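Local coordinates for protein angel homolog 2 (Homo sapiens, PDB 6RW0) that acts as a 2',3'-cyclic phosphatase of the CCR4/nocturin family and probably binds the 3' untranslated regions of messenger RNAs, at residues I366-E371 against A423-E428; P244-I249 against Y340-P345. All blocks are in the same frame, centred on the assembly; numbering follows the deposited sequence. Where two conformers were deposited one is given.

Contact 1. Residues I366-E371 against A423-E428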
# COMPACT_ATOMS: atom_id res chain seq x y z
N ILE A 366 -3.92 2.33 -4.55
CA ILE A 366 -3.54 3.74 -4.47
C ILE A 366 -4.81 4.49 -4.10
O ILE A 366 -5.77 4.54 -4.89
CB ILE A 366 -2.95 4.28 -5.77
CG1 ILE A 366 -1.67 3.53 -6.17
CG2 ILE A 366 -2.61 5.77 -5.58
CD1 ILE A 366 -1.13 3.87 -7.56
N PHE A 367 -4.84 5.06 -2.90
CA PHE A 367 -5.93 5.92 -2.45
C PHE A 367 -5.46 7.37 -2.54
O PHE A 367 -4.27 7.66 -2.42
CB PHE A 367 -6.28 5.61 -1.00
CG PHE A 367 -6.83 4.23 -0.78
CD1 PHE A 367 -8.13 3.92 -1.14
CD2 PHE A 367 -6.07 3.25 -0.14
CE1 PHE A 367 -8.65 2.66 -0.90
CE2 PHE A 367 -6.60 1.99 0.12
CZ PHE A 367 -7.88 1.70 -0.28
N TYR A 368 -6.41 8.27 -2.80
CA TYR A 368 -6.04 9.68 -2.96
C TYR A 368 -7.18 10.58 -2.49
O TYR A 368 -8.35 10.22 -2.54
CB TYR A 368 -5.68 10.00 -4.41
CG TYR A 368 -6.82 9.86 -5.40
CD1 TYR A 368 -7.51 10.97 -5.87
CD2 TYR A 368 -7.22 8.61 -5.88
CE1 TYR A 368 -8.55 10.85 -6.77
CE2 TYR A 368 -8.26 8.48 -6.78
CZ TYR A 368 -8.93 9.60 -7.22
OH TYR A 368 -9.97 9.49 -8.11
N SER A 369 -6.80 11.78 -2.04
CA SER A 369 -7.76 12.80 -1.65
C SER A 369 -8.61 13.21 -2.82
O SER A 369 -8.08 13.64 -3.85
CB SER A 369 -7.00 14.06 -1.24
OG SER A 369 -6.34 13.87 -0.04
N ALA A 370 -9.93 13.16 -2.66
CA ALA A 370 -10.79 13.54 -3.77
C ALA A 370 -12.11 14.11 -3.29
O ALA A 370 -12.62 13.76 -2.22
CB ALA A 370 -11.06 12.36 -4.71
N GLU A 371 -12.67 14.98 -4.13
CA GLU A 371 -14.02 15.50 -3.96
C GLU A 371 -15.03 14.37 -4.14
O GLU A 371 -15.95 14.21 -3.35
CB GLU A 371 -14.32 16.58 -5.01
CG GLU A 371 -13.28 17.67 -5.12
CD GLU A 371 -13.41 18.73 -4.04
OE1 GLU A 371 -14.14 18.49 -3.06
OE2 GLU A 371 -12.79 19.80 -4.18
N ALA A 423 -0.76 5.53 -11.44
CA ALA A 423 -1.77 6.55 -11.64
C ALA A 423 -1.09 7.86 -12.02
O ALA A 423 0.02 8.15 -11.58
CB ALA A 423 -2.56 6.79 -10.36
N LYS A 424 -1.80 8.67 -12.81
CA LYS A 424 -1.40 10.04 -13.06
C LYS A 424 -2.44 10.98 -12.46
O LYS A 424 -3.64 10.84 -12.74
CB LYS A 424 -1.24 10.35 -14.54
CG LYS A 424 -0.67 11.75 -14.76
CD LYS A 424 -0.03 11.94 -16.12
CE LYS A 424 -0.38 13.31 -16.69
NZ LYS A 424 0.53 13.72 -17.79
N PHE A 425 -1.97 11.92 -11.67
CA PHE A 425 -2.83 12.88 -10.95
C PHE A 425 -2.58 14.31 -11.41
O PHE A 425 -1.53 14.61 -11.91
CB PHE A 425 -2.54 12.84 -9.45
CG PHE A 425 -2.91 11.55 -8.77
CD1 PHE A 425 -4.22 11.18 -8.57
CD2 PHE A 425 -1.92 10.70 -8.31
CE1 PHE A 425 -4.55 9.99 -7.96
CE2 PHE A 425 -2.25 9.51 -7.70
CZ PHE A 425 -3.56 9.16 -7.52
N ARG A 426 -3.58 15.15 -11.21
CA ARG A 426 -3.48 16.59 -11.48
C ARG A 426 -3.82 17.35 -10.20
O ARG A 426 -4.85 17.09 -9.63
CB ARG A 426 -4.47 17.03 -12.56
CG ARG A 426 -4.54 18.54 -12.72
CD ARG A 426 -5.00 18.97 -14.10
NE ARG A 426 -4.07 18.54 -15.11
CZ ARG A 426 -4.40 18.34 -16.38
NH1 ARG A 426 -5.61 18.61 -16.79
NH2 ARG A 426 -3.51 17.89 -17.23
N LEU A 427 -2.97 18.27 -9.77
CA LEU A 427 -3.32 19.19 -8.68
C LEU A 427 -3.65 20.52 -9.37
O LEU A 427 -2.77 21.07 -9.99
CB LEU A 427 -2.12 19.34 -7.75
CG LEU A 427 -2.28 20.42 -6.69
CD1 LEU A 427 -3.48 20.14 -5.81
CD2 LEU A 427 -1.01 20.54 -5.87
N GLU A 428 -4.90 20.94 -9.31
CA GLU A 428 -5.30 22.22 -9.88
C GLU A 428 -4.83 23.35 -8.97
O GLU A 428 -4.97 23.28 -7.75
CB GLU A 428 -6.82 22.29 -10.00
CG GLU A 428 -7.43 21.20 -10.85
CD GLU A 428 -7.35 21.49 -12.33
OE1 GLU A 428 -6.68 22.48 -12.72
OE2 GLU A 428 -7.97 20.73 -13.10
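The two-sheet sandwich of the DNase I-like (endonuclease/exonuclease/phosphatase) fold is closed in part by this contact, in which a strand of one sheet packs on a strand of the other. Strand residues 366-369 and 423-428 run almost parallel, their axes at 5° and 10.1 Å apart at the closest point, and no hydrogen bond joins them; side chains alone bridge the gap. Phe425 has the largest share. Its first torsion (chi1 -66°) sets CG anti to the carbonyl carbon, and the ring reaches across so that Phe425 CE1 lies over one face of the Tyr368 ring, 3.4 Å from Tyr368 CG and displaced toward the rim. The two rings are inclined to each other at 50°, neither stacked nor edge-to-face, with centroids 5.0 Å apart. Tyr368 CB adds to the same meeting, 3.7 Å from Phe425 CE1. Ile366 adds to the contact through both of its branches. Ile366 CG2 comes to the edge of the Phe425 ring, near its plane, 4.0 Å from Phe425 CZ, while CD1 at the end of the longer branch meets the methyl of Ala423, with 4.3 Å between Ile366 CD1 and Ala423 CB. All four residues are buried, and their side chains meet through carbon atoms alone, with tight aromatic contact at one end and looser methyl contact at the other. Val339, in the loop following strand 336-338, touches all four of these side chains, Leu391 of strand 390-395 lies against both rings, and Val54 of strand 49-58 borders Phe425 from within its own sheet.

Contact 2. Residues P244-I249 against Y340-P345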
# COMPACT_ATOMS: atom_id res chain seq x y z
N PRO A 244 -14.51 -5.01 5.24
CA PRO A 244 -14.68 -3.94 6.24
C PRO A 244 -13.53 -2.95 6.29
O PRO A 244 -13.75 -1.74 6.40
CB PRO A 244 -14.86 -4.72 7.55
CG PRO A 244 -15.51 -6.01 7.11
CD PRO A 244 -14.84 -6.34 5.79
N LEU A 245 -12.29 -3.43 6.22
CA LEU A 245 -11.16 -2.51 6.25
C LEU A 245 -11.15 -1.58 5.03
O LEU A 245 -10.95 -0.37 5.17
CB LEU A 245 -9.87 -3.31 6.38
CG LEU A 245 -8.61 -2.47 6.56
CD1 LEU A 245 -7.58 -3.18 7.44
CD2 LEU A 245 -7.97 -2.08 5.22
N TYR A 246 -11.40 -2.13 3.84
CA TYR A 246 -11.49 -1.31 2.64
C TYR A 246 -12.60 -0.28 2.77
O TYR A 246 -12.42 0.90 2.44
CB TYR A 246 -11.74 -2.20 1.43
CG TYR A 246 -11.91 -1.42 0.15
CD1 TYR A 246 -10.81 -1.08 -0.63
CD2 TYR A 246 -13.16 -0.98 -0.26
CE1 TYR A 246 -10.97 -0.36 -1.80
CE2 TYR A 246 -13.33 -0.26 -1.43
CZ TYR A 246 -12.21 0.06 -2.19
OH TYR A 246 -12.35 0.78 -3.35
N SER A 247 -13.78 -0.72 3.22
CA SER A 247 -14.92 0.18 3.33
C SER A 247 -14.62 1.31 4.30
O SER A 247 -15.04 2.46 4.08
CB SER A 247 -16.15 -0.60 3.77
OG SER A 247 -16.47 -1.60 2.82
N PHE A 248 -13.92 1.01 5.39
CA PHE A 248 -13.53 2.05 6.34
C PHE A 248 -12.69 3.12 5.65
O PHE A 248 -12.93 4.33 5.82
CB PHE A 248 -12.79 1.43 7.53
CG PHE A 248 -12.18 2.46 8.45
CD1 PHE A 248 -12.97 3.45 8.99
CD2 PHE A 248 -10.84 2.43 8.76
CE1 PHE A 248 -12.44 4.42 9.82
CE2 PHE A 248 -10.30 3.40 9.61
CZ PHE A 248 -11.10 4.38 10.13
N ILE A 249 -11.70 2.71 4.86
CA ILE A 249 -10.87 3.70 4.17
C ILE A 249 -11.73 4.56 3.26
O ILE A 249 -11.63 5.79 3.26
CB ILE A 249 -9.74 3.01 3.39
CG1 ILE A 249 -8.80 2.29 4.36
CG2 ILE A 249 -8.96 4.02 2.54
CD1 ILE A 249 -7.75 1.42 3.70
N TYR A 340 -8.31 2.49 -8.62
CA TYR A 340 -8.92 1.39 -9.34
C TYR A 340 -10.32 1.09 -8.81
O TYR A 340 -10.63 1.31 -7.64
CB TYR A 340 -8.02 0.17 -9.23
CG TYR A 340 -6.71 0.36 -9.95
CD1 TYR A 340 -6.61 0.12 -11.30
CD2 TYR A 340 -5.58 0.81 -9.28
CE1 TYR A 340 -5.41 0.28 -11.97
CE2 TYR A 340 -4.38 0.99 -9.95
CZ TYR A 340 -4.30 0.72 -11.29
OH TYR A 340 -3.09 0.89 -11.93
N SER A 341 -11.17 0.61 -9.72
CA SER A 341 -12.56 0.29 -9.41
C SER A 341 -12.79 -1.19 -9.09
O SER A 341 -13.88 -1.54 -8.65
CB SER A 341 -13.47 0.73 -10.56
OG SER A 341 -13.23 -0.07 -11.69
N HIS A 342 -11.79 -2.05 -9.29
CA HIS A 342 -11.71 -3.40 -8.76
C HIS A 342 -12.46 -4.44 -9.59
O HIS A 342 -12.29 -5.64 -9.34
CB HIS A 342 -12.12 -3.51 -7.28
CG HIS A 342 -11.53 -2.43 -6.43
ND1 HIS A 342 -10.17 -2.20 -6.38
CD2 HIS A 342 -12.10 -1.51 -5.63
CE1 HIS A 342 -9.93 -1.18 -5.58
NE2 HIS A 342 -11.09 -0.73 -5.13
N TYR A 343 -13.27 -4.05 -10.57
CA TYR A 343 -14.02 -4.98 -11.40
C TYR A 343 -14.01 -4.44 -12.82
O TYR A 343 -14.09 -3.22 -13.02
CB TYR A 343 -15.47 -5.14 -10.89
CG TYR A 343 -15.52 -5.55 -9.43
CD1 TYR A 343 -15.42 -6.89 -9.07
CD2 TYR A 343 -15.63 -4.60 -8.42
CE1 TYR A 343 -15.44 -7.27 -7.74
CE2 TYR A 343 -15.65 -4.98 -7.08
CZ TYR A 343 -15.55 -6.31 -6.75
OH TYR A 343 -15.57 -6.71 -5.43
N PHE A 344 -13.89 -5.32 -13.80
CA PHE A 344 -13.94 -4.85 -15.18
C PHE A 344 -15.38 -4.55 -15.57
O PHE A 344 -16.27 -5.36 -15.31
CB PHE A 344 -13.27 -5.84 -16.13
CG PHE A 344 -11.79 -5.92 -15.91
CD1 PHE A 344 -10.93 -5.02 -16.51
CD2 PHE A 344 -11.26 -6.86 -15.05
CE1 PHE A 344 -9.56 -5.08 -16.27
CE2 PHE A 344 -9.90 -6.93 -14.81
CZ PHE A 344 -9.05 -6.04 -15.42
N PRO A 345 -15.65 -3.38 -16.15
CA PRO A 345 -17.05 -2.96 -16.33
C PRO A 345 -17.86 -3.85 -17.25
O PRO A 345 -19.05 -4.08 -17.01
CB PRO A 345 -16.91 -1.53 -16.87
CG PRO A 345 -15.55 -1.50 -17.54
CD PRO A 345 -14.68 -2.40 -16.68
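Tyr246 projects from the helix 244-251 and brings its phenol end against the imidazole of His342, in the loop that follows strand 336-338. The two side chains come from opposite directions and meet at a single polar point: Tyr246 OH lies 2.7 Å from His342 NE2, at the edge of the imidazole and in its plane. This is a short hydrogen bond, bent to 143°, and either partner could be the donor. The ring planes stand at 83°, yet the pair is oblique rather than edge-to-face, its centroids 5.0 Å apart. Tyr246 CZ follows the hydroxyl inward, 3.2 Å from His342 NE2, and Tyr246 OH lies 3.2 Å from His342 CD2. With CG anti to the backbone N (chi1 177°), Tyr246 sends its ring toward the loop, and the two side chains together bridge the 11.6 Å between Tyr246 CA and His342 CA. The imidazole is also bounded from one face, where Tyr340 O sits 3.2 Å above the plane, offset toward the rim. A second hydrogen bond links Tyr246 OH to Lys250 NZ, one turn further along the helix, and the nearby ammonium would probably polarise the phenol. A phenylalanine here would probably leave His342 NE2 and Lys250 NZ each without this hydroxyl partner, and the imidazole less firmly fixed in its rotation. Around the pair, Tyr365 of strand 359-369 meets the Tyr246 ring, Ser338 of strand 336-338 touches the same side chain, and Pro241, just before the helix, packs on His342. On another side of the helix, Leu245, Phe248 and Ile249 rest on Leu210 of helix 203-220.

Followed from the N terminus, the chain first passes through helix 244-251, then returns some ninety residues later in the loop after strand 336-338, where contact 2 closes. Only after that does it enter strand 359-369 and, about fifty residues on, strand 421-428, closing contact 1; the two loops are in series, neither nested nor crossed. Contact 2 ties a helix to a loop beside one sheet, whereas contact 1 joins that sheet to the other. They meet at Phe367, which points away from the 423-428 side: Phe367 CE1 lies 3.7 Å from Ile249 CG2. Strand 359-369 thus illustrates how one strand can serve two layers.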